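Local coordinates for protein group II chitinase (Ostrinia furnacalis, PDB 6JAV) that belongs to the glycosyl hydrolase family 18 and, through this catalytic domain, probably cleaves chitin internally as an endochitinase, at residues D144-S156 with D178-L190. Sequence-based numbering, arbitrary orientation.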
ATOM      1  N   ASP A 144      -4.560 -19.175 -11.767  1.00 11.28           N
ATOM      2  CA  ASP A 144      -4.921 -17.920 -11.094  1.00 11.69           C
ATOM      3  C   ASP A 144      -4.603 -16.714 -11.964  1.00 10.97           C
ATOM      4  O   ASP A 144      -5.312 -15.702 -11.898  1.00 10.90           O
ATOM      5  CB  ASP A 144      -4.152 -17.774  -9.776  1.00 11.07           C
ATOM      6  CG  ASP A 144      -4.773 -18.520  -8.629  1.00 11.82           C
ATOM      7  OD1 ASP A 144      -5.783 -19.218  -8.811  1.00 11.89           O
ATOM      8  OD2 ASP A 144      -4.217 -18.430  -7.512  1.00 11.12           O
ATOM      9  N   LYS A 145      -3.541 -16.788 -12.777  1.00 12.70           N
ATOM     10  CA  LYS A 145      -3.183 -15.655 -13.633  1.00 10.37           C
ATOM     11  C   LYS A 145      -4.277 -15.370 -14.650  1.00 13.21           C
ATOM     12  O   LYS A 145      -4.779 -14.240 -14.750  1.00 12.28           O
ATOM     13  CB  LYS A 145      -1.838 -15.920 -14.325  1.00 11.92           C
ATOM     14  CG  LYS A 145      -1.441 -14.751 -15.189  1.00 14.70           C
ATOM     15  CD  LYS A 145      -0.190 -14.998 -16.010  1.00 23.20           C
ATOM     16  CE  LYS A 145       0.992 -15.117 -15.144  1.00 26.44           C
ATOM     17  NZ  LYS A 145       2.212 -15.357 -15.986  1.00 42.66           N
ATOM     18  N   GLN A 146      -4.676 -16.388 -15.422  1.00 11.22           N
ATOM     19  CA  GLN A 146      -5.719 -16.172 -16.409  1.00 13.21           C
ATOM     20  C   GLN A 146      -7.041 -15.850 -15.726  1.00 10.75           C
ATOM     21  O   GLN A 146      -7.808 -15.018 -16.206  1.00 12.64           O
ATOM     22  CB  GLN A 146      -5.849 -17.412 -17.308  1.00 15.14           C
ATOM     23  CG  GLN A 146      -6.835 -17.244 -18.436  1.00 20.78           C
ATOM     24  CD  GLN A 146      -6.433 -16.132 -19.408  1.00 28.26           C
ATOM     25  OE1 GLN A 146      -5.368 -16.184 -20.029  1.00 31.23           O
ATOM     26  NE2 GLN A 146      -7.285 -15.124 -19.539  1.00 33.56           N
ATOM     27  N   GLY A 147      -7.315 -16.495 -14.591  1.00 11.57           N
ATOM     28  CA  GLY A 147      -8.575 -16.239 -13.922  1.00 10.76           C
ATOM     29  C   GLY A 147      -8.678 -14.808 -13.434  1.00  8.59           C
ATOM     30  O   GLY A 147      -9.727 -14.174 -13.575  1.00  9.87           O
ATOM     31  N   PHE A 148      -7.596 -14.292 -12.832  1.00  9.91           N
ATOM     32  CA  PHE A 148      -7.600 -12.892 -12.399  1.00  8.80           C
ATOM     33  C   PHE A 148      -7.737 -11.939 -13.587  1.00  9.77           C
ATOM     34  O   PHE A 148      -8.461 -10.934 -13.517  1.00 10.43           O
ATOM     35  CB  PHE A 148      -6.320 -12.617 -11.615  1.00  9.29           C
ATOM     36  CG  PHE A 148      -6.260 -11.248 -10.983  1.00 10.80           C
ATOM     37  CD1 PHE A 148      -7.131 -10.911  -9.946  1.00 11.77           C
ATOM     38  CD2 PHE A 148      -5.335 -10.311 -11.434  1.00 11.07           C
ATOM     39  CE1 PHE A 148      -7.042  -9.636  -9.343  1.00 11.05           C
ATOM     40  CE2 PHE A 148      -5.241  -9.049 -10.856  1.00 11.07           C
ATOM     41  CZ  PHE A 148      -6.099  -8.714  -9.802  1.00 12.73           C
ATOM     42  N   ALA A 149      -7.039 -12.231 -14.693  1.00 10.72           N
ATOM     43  CA  ALA A 149      -7.164 -11.386 -15.879  1.00 10.13           C
ATOM     44  C   ALA A 149      -8.593 -11.373 -16.400  1.00 10.03           C
ATOM     45  O   ALA A 149      -9.099 -10.320 -16.805  1.00 11.53           O
ATOM     46  CB  ALA A 149      -6.200 -11.892 -16.961  1.00 12.47           C
ATOM     47  N   ASP A 150      -9.270 -12.526 -16.362  1.00 10.98           N
ATOM     48  CA  ASP A 150     -10.658 -12.570 -16.810  1.00 10.87           C
ATOM     49  C   ASP A 150     -11.579 -11.857 -15.830  1.00 10.07           C
ATOM     50  O   ASP A 150     -12.529 -11.183 -16.252  1.00 11.52           O
ATOM     51  CB  ASP A 150     -11.121 -14.013 -17.032  1.00 11.90           C
ATOM     52  CG  ASP A 150     -10.501 -14.632 -18.289  1.00 20.83           C
ATOM     53  OD1 ASP A 150     -10.082 -13.878 -19.200  1.00 18.96           O
ATOM     54  OD2 ASP A 150     -10.429 -15.876 -18.357  1.00 21.21           O
ATOM     55  N   LEU A 151     -11.305 -11.980 -14.518  1.00 10.09           N
ATOM     56  CA  LEU A 151     -12.067 -11.199 -13.536  1.00 11.11           C
ATOM     57  C   LEU A 151     -11.929  -9.697 -13.807  1.00  9.68           C
ATOM     58  O   LEU A 151     -12.919  -8.948 -13.800  1.00  9.70           O
ATOM     59  CB  LEU A 151     -11.613 -11.530 -12.110  1.00 10.38           C
ATOM     60  CG  LEU A 151     -12.420 -10.765 -11.028  1.00 11.08           C
ATOM     61  CD1 LEU A 151     -13.805 -11.371 -10.877  1.00 14.64           C
ATOM     62  CD2 LEU A 151     -11.683 -10.777  -9.707  1.00 12.59           C
ATOM     63  N   VAL A 152     -10.703  -9.244 -14.068  1.00  9.90           N
ATOM     64  CA  VAL A 152     -10.477  -7.835 -14.382  1.00  9.97           C
ATOM     65  C   VAL A 152     -11.236  -7.424 -15.639  1.00 11.12           C
ATOM     66  O   VAL A 152     -11.874  -6.361 -15.667  1.00 11.43           O
ATOM     67  CB  VAL A 152      -8.973  -7.558 -14.486  1.00  9.26           C
ATOM     68  CG1 VAL A 152      -8.715  -6.167 -15.048  1.00 10.33           C
ATOM     69  CG2 VAL A 152      -8.361  -7.606 -13.090  1.00 11.32           C
ATOM     70  N   HIS A 153     -11.213  -8.271 -16.682  1.00 11.00           N
ATOM     71  CA  HIS A 153     -11.971  -7.940 -17.878  1.00 11.33           C
ATOM     72  C   HIS A 153     -13.466  -7.845 -17.578  1.00 10.54           C
ATOM     73  O   HIS A 153     -14.140  -6.896 -18.005  1.00 12.39           O
ATOM     74  CB  HIS A 153     -11.741  -8.965 -18.976  1.00 11.14           C
ATOM     75  CG  HIS A 153     -12.744  -8.782 -20.065  1.00 12.54           C
ATOM     76  ND1 HIS A 153     -13.757  -9.685 -20.305  1.00 14.88           N
ATOM     77  CD2 HIS A 153     -12.995  -7.710 -20.856  1.00 14.02           C
ATOM     78  CE1 HIS A 153     -14.550  -9.202 -21.251  1.00 18.91           C
ATOM     79  NE2 HIS A 153     -14.098  -8.013 -21.611  1.00 16.45           N
ATOM     80  N   GLU A 154     -13.996  -8.819 -16.835  1.00 11.65           N
ATOM     81  CA  GLU A 154     -15.439  -8.857 -16.605  1.00 10.99           C
ATOM     82  C   GLU A 154     -15.890  -7.700 -15.727  1.00 11.79           C
ATOM     83  O   GLU A 154     -16.974  -7.132 -15.939  1.00 13.24           O
ATOM     84  CB  GLU A 154     -15.824 -10.218 -16.028  1.00 10.64           C
ATOM     85  CG  GLU A 154     -15.598 -11.315 -17.092  1.00 12.43           C
ATOM     86  CD  GLU A 154     -15.270 -12.692 -16.564  1.00 18.50           C
ATOM     87  OE1 GLU A 154     -15.552 -12.976 -15.378  1.00 18.63           O
ATOM     88  OE2 GLU A 154     -14.731 -13.502 -17.361  1.00 15.95           O
ATOM     89  N   LEU A 155     -15.057  -7.316 -14.754  1.00 10.58           N
ATOM     90  CA  LEU A 155     -15.365  -6.115 -13.973  1.00 10.94           C
ATOM     91  C   LEU A 155     -15.297  -4.863 -14.837  1.00 10.84           C
ATOM     92  O   LEU A 155     -16.171  -3.994 -14.752  1.00 12.66           O
ATOM     93  CB  LEU A 155     -14.382  -5.990 -12.807  1.00  9.61           C
ATOM     94  CG  LEU A 155     -14.628  -6.943 -11.641  1.00  9.77           C
ATOM     95  CD1 LEU A 155     -13.407  -6.995 -10.719  1.00 10.50           C
ATOM     96  CD2 LEU A 155     -15.882  -6.522 -10.848  1.00 11.41           C
ATOM     97  N   SER A 156     -14.225  -4.727 -15.626  1.00 11.24           N
ATOM     98  CA  SER A 156     -14.088  -3.567 -16.507  1.00 14.29           C
ATOM     99  C   SER A 156     -15.305  -3.424 -17.416  1.00 13.02           C
ATOM    100  O   SER A 156     -15.821  -2.314 -17.623  1.00 14.05           O
ATOM    101  CB  SER A 156     -12.828  -3.721 -17.334  1.00 11.96           C
ATOM    102  OG  SER A 156     -12.676  -2.564 -18.157  1.00 14.88           O
ATOM    103  N   ASP A 178       5.733 -12.257 -12.185  1.00 12.49           N
ATOM    104  CA  ASP A 178       5.812 -13.221 -13.278  1.00 13.77           C
ATOM    105  C   ASP A 178       4.733 -14.291 -13.148  1.00 13.75           C
ATOM    106  O   ASP A 178       4.161 -14.731 -14.157  1.00 18.13           O
ATOM    107  CB  ASP A 178       7.186 -13.888 -13.261  1.00 12.44           C
ATOM    108  CG  ASP A 178       8.306 -12.995 -13.795  1.00 13.00           C
ATOM    109  OD1 ASP A 178       8.025 -11.946 -14.436  1.00 15.93           O
ATOM    110  OD2 ASP A 178       9.495 -13.401 -13.597  1.00 15.45           O
ATOM    111  N   ALA A 179       4.445 -14.731 -11.921  1.00 12.84           N
ATOM    112  CA  ALA A 179       3.531 -15.849 -11.715  1.00 13.07           C
ATOM    113  C   ALA A 179       2.068 -15.443 -11.736  1.00 12.90           C
ATOM    114  O   ALA A 179       1.227 -16.234 -12.175  1.00 14.16           O
ATOM    115  CB  ALA A 179       3.802 -16.532 -10.375  1.00 12.61           C
ATOM    116  N   GLY A 180       1.732 -14.237 -11.280  1.00 12.00           N
ATOM    117  CA  GLY A 180       0.345 -13.939 -10.991  1.00 13.31           C
ATOM    118  C   GLY A 180      -0.337 -12.996 -11.950  1.00 11.22           C
ATOM    119  O   GLY A 180      -1.566 -12.947 -11.958  1.00 11.71           O
ATOM    120  N   TYR A 181       0.414 -12.213 -12.739  1.00 10.91           N
ATOM    121  CA  TYR A 181      -0.183 -11.108 -13.467  1.00 10.50           C
ATOM    122  C   TYR A 181      -0.009 -11.247 -14.970  1.00 12.47           C
ATOM    123  O   TYR A 181       1.123 -11.342 -15.455  1.00 13.87           O
ATOM    124  CB  TYR A 181       0.422  -9.777 -13.026  1.00 10.95           C
ATOM    125  CG  TYR A 181       0.214  -9.469 -11.559  1.00  9.74           C
ATOM    126  CD1 TYR A 181      -1.058  -9.370 -10.999  1.00 11.33           C
ATOM    127  CD2 TYR A 181       1.296  -9.205 -10.756  1.00 14.97           C
ATOM    128  CE1 TYR A 181      -1.223  -9.068  -9.633  1.00 11.81           C
ATOM    129  CE2 TYR A 181       1.147  -8.914  -9.418  1.00 16.06           C
ATOM    130  CZ  TYR A 181      -0.114  -8.848  -8.863  1.00 12.19           C
ATOM    131  OH  TYR A 181      -0.192  -8.538  -7.513  1.00 11.51           O
ATOM    132  N   ASP A 182      -1.119 -11.159 -15.698  1.00 11.63           N
ATOM    133  CA  ASP A 182      -1.083 -10.977 -17.152  1.00 12.37           C
ATOM    134  C   ASP A 182      -0.978  -9.470 -17.337  1.00 11.45           C
ATOM    135  O   ASP A 182      -1.986  -8.759 -17.400  1.00 13.33           O
ATOM    136  CB  ASP A 182      -2.346 -11.548 -17.788  1.00 12.50           C
ATOM    137  CG  ASP A 182      -2.311 -11.514 -19.308  1.00 24.69           C
ATOM    138  OD1 ASP A 182      -1.612 -10.648 -19.891  1.00 19.19           O
ATOM    139  OD2 ASP A 182      -3.015 -12.349 -19.918  1.00 23.24           O
ATOM    140  N   VAL A 183       0.262  -8.980 -17.381  1.00 12.18           N
ATOM    141  CA  VAL A 183       0.494  -7.535 -17.289  1.00 11.08           C
ATOM    142  C   VAL A 183      -0.150  -6.766 -18.432  1.00 12.05           C
ATOM    143  O   VAL A 183      -0.770  -5.722 -18.173  1.00 12.00           O
ATOM    144  CB  VAL A 183       1.998  -7.238 -17.079  1.00 11.21           C
ATOM    145  CG1 VAL A 183       2.250  -5.724 -17.089  1.00 12.80           C
ATOM    146  CG2 VAL A 183       2.476  -7.811 -15.751  1.00 10.75           C
ATOM    147  N   PRO A 184      -0.039  -7.185 -19.699  1.00 12.16           N
ATOM    148  CA  PRO A 184      -0.719  -6.397 -20.753  1.00 13.60           C
ATOM    149  C   PRO A 184      -2.218  -6.259 -20.553  1.00 13.22           C
ATOM    150  O   PRO A 184      -2.778  -5.182 -20.811  1.00 13.76           O
ATOM    151  CB  PRO A 184      -0.354  -7.144 -22.054  1.00 13.52           C
ATOM    152  CG  PRO A 184       0.971  -7.762 -21.725  1.00 13.99           C
ATOM    153  CD  PRO A 184       0.823  -8.231 -20.270  1.00 15.60           C
ATOM    154  N   VAL A 185      -2.900  -7.306 -20.078  1.00 14.37           N
ATOM    155  CA  VAL A 185      -4.340  -7.204 -19.886  1.00 14.28           C
ATOM    156  C   VAL A 185      -4.652  -6.220 -18.775  1.00 12.69           C
ATOM    157  O   VAL A 185      -5.511  -5.328 -18.914  1.00 13.90           O
ATOM    158  CB  VAL A 185      -4.929  -8.588 -19.570  1.00 17.44           C
ATOM    159  CG1 VAL A 185      -6.377  -8.432 -19.100  1.00 19.28           C
ATOM    160  CG2 VAL A 185      -4.839  -9.478 -20.794  1.00 20.00           C
ATOM    161  N   LEU A 186      -3.945  -6.360 -17.650  1.00 12.84           N
ATOM    162  CA  LEU A 186      -4.169  -5.459 -16.532  1.00 13.22           C
ATOM    163  C   LEU A 186      -3.849  -4.027 -16.921  1.00 12.40           C
ATOM    164  O   LEU A 186      -4.596  -3.098 -16.595  1.00 13.15           O
ATOM    165  CB  LEU A 186      -3.299  -5.862 -15.346  1.00 15.04           C
ATOM    166  CG  LEU A 186      -3.487  -7.286 -14.823  1.00 21.49           C
ATOM    167  CD1 LEU A 186      -2.729  -7.421 -13.521  1.00 25.57           C
ATOM    168  CD2 LEU A 186      -4.941  -7.608 -14.644  1.00 20.97           C
ATOM    169  N   ALA A 187      -2.740  -3.826 -17.638  1.00 11.11           N
ATOM    170  CA  ALA A 187      -2.334  -2.468 -17.996  1.00 11.89           C
ATOM    171  C   ALA A 187      -3.320  -1.803 -18.941  1.00 11.53           C
ATOM    172  O   ALA A 187      -3.502  -0.575 -18.894  1.00 13.84           O
ATOM    173  CB  ALA A 187      -0.979  -2.529 -18.690  1.00 13.99           C
ATOM    174  N   ARG A 188      -3.946  -2.586 -19.810  1.00 11.08           N
ATOM    175  CA  ARG A 188      -4.900  -2.019 -20.752  1.00 12.81           C
ATOM    176  C   ARG A 188      -6.218  -1.647 -20.069  1.00 11.29           C
ATOM    177  O   ARG A 188      -6.834  -0.623 -20.409  1.00 13.92           O
ATOM    178  CB  ARG A 188      -5.126  -3.012 -21.895  1.00 13.50           C
ATOM    179  CG  ARG A 188      -6.187  -2.558 -22.866  1.00 14.81           C
ATOM    180  CD  ARG A 188      -6.164  -3.409 -24.141  1.00 17.05           C
ATOM    181  NE  ARG A 188      -6.090  -4.832 -23.864  1.00 19.67           N
ATOM    182  CZ  ARG A 188      -7.133  -5.592 -23.555  1.00 21.79           C
ATOM    183  NH1 ARG A 188      -8.338  -5.058 -23.483  1.00 23.46           N
ATOM    184  NH2 ARG A 188      -6.967  -6.885 -23.325  1.00 26.80           N
ATOM    185  N   LEU A 189      -6.682  -2.464 -19.114  1.00 10.23           N
ATOM    186  CA  LEU A 189      -8.032  -2.312 -18.567  1.00 12.07           C
ATOM    187  C   LEU A 189      -8.101  -1.494 -17.285  1.00 11.78           C
ATOM    188  O   LEU A 189      -9.112  -0.824 -17.052  1.00 13.86           O
ATOM    189  CB  LEU A 189      -8.647  -3.696 -18.298  1.00 11.62           C
ATOM    190  CG  LEU A 189      -8.888  -4.476 -19.599  1.00 12.67           C
ATOM    191  CD1 LEU A 189      -9.331  -5.883 -19.293  1.00 17.16           C
ATOM    192  CD2 LEU A 189      -9.929  -3.749 -20.461  1.00 18.08           C
ATOM    193  N   LEU A 190      -7.072  -1.523 -16.456  1.00 10.14           N
ATOM    194  CA  LEU A 190      -7.126  -0.822 -15.177  1.00 10.15           C
ATOM    195  C   LEU A 190      -6.869   0.678 -15.348  1.00 10.36           C
ATOM    196  O   LEU A 190      -6.059   1.111 -16.169  1.00 12.55           O
ATOM    197  CB  LEU A 190      -6.088  -1.407 -14.209  1.00  8.27           C
ATOM    198  CG  LEU A 190      -6.293  -2.878 -13.823  1.00  8.07           C
ATOM    199  CD1 LEU A 190      -5.117  -3.371 -12.979  1.00 11.72           C
ATOM    200  CD2 LEU A 190      -7.599  -3.043 -13.090  1.00 11.67           C
TER
HETATM  201  O   HOH W   1      -3.364 -11.914 -13.894  1.00 11.30           O
HETATM  202  O   HOH W   2      -3.198 -14.985 -18.793  1.00 30.16           O
HETATM  203  O   HOH W   3     -11.822  -0.706 -16.491  1.00 18.27           O
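V152 and L186 meet on the buried, barrel-facing side of two neighbouring helices, V152 CG2 lying 3.8 Å from L186 CD2 with the two side chains crossing at about a right angle. V152 has two branches and uses both: its CG1 reaches L190 CD2 at 3.9 Å while still close to L186 CD2. Beside it the rim of the F148 ring takes L186 CD1 near the ring plane, 4.0 Å from CE2, while V152 CG2 lies above one face, offset toward the rim. F148 and V152 also rest on L125 of strand 122-126, and L190 on L166 and A168 of strand 165-170, so this side packs against the barrel strands. A149 CB extends the packed part, touching D182 CB and V185 CG1.

A water at the F148 ring edge donates to K145 O and G180 O and accepts from D182 N, bridging the break between helices 174-180 and 183-189. K145, bent at chi3 (-67°), runs beside the backbone of 179-182 so that NZ donates to D178 O at 2.7 Å, nearly in line with the carbonyl bond (162°). Another water links S156 OG to L189 O.

Toward solvent the fit loosens: D182 OD2 is joined to Q146 OE1 through a water, and exposed H153 meets L189 CD1 through CA and CB.

The axes of 144-156 and 183-189 approach to 9.7 Å and run 17° from parallel, illustrating how successive outer helices line up around the parallel strands of a TIM barrel, the catalytic fold of family 18 chitinases.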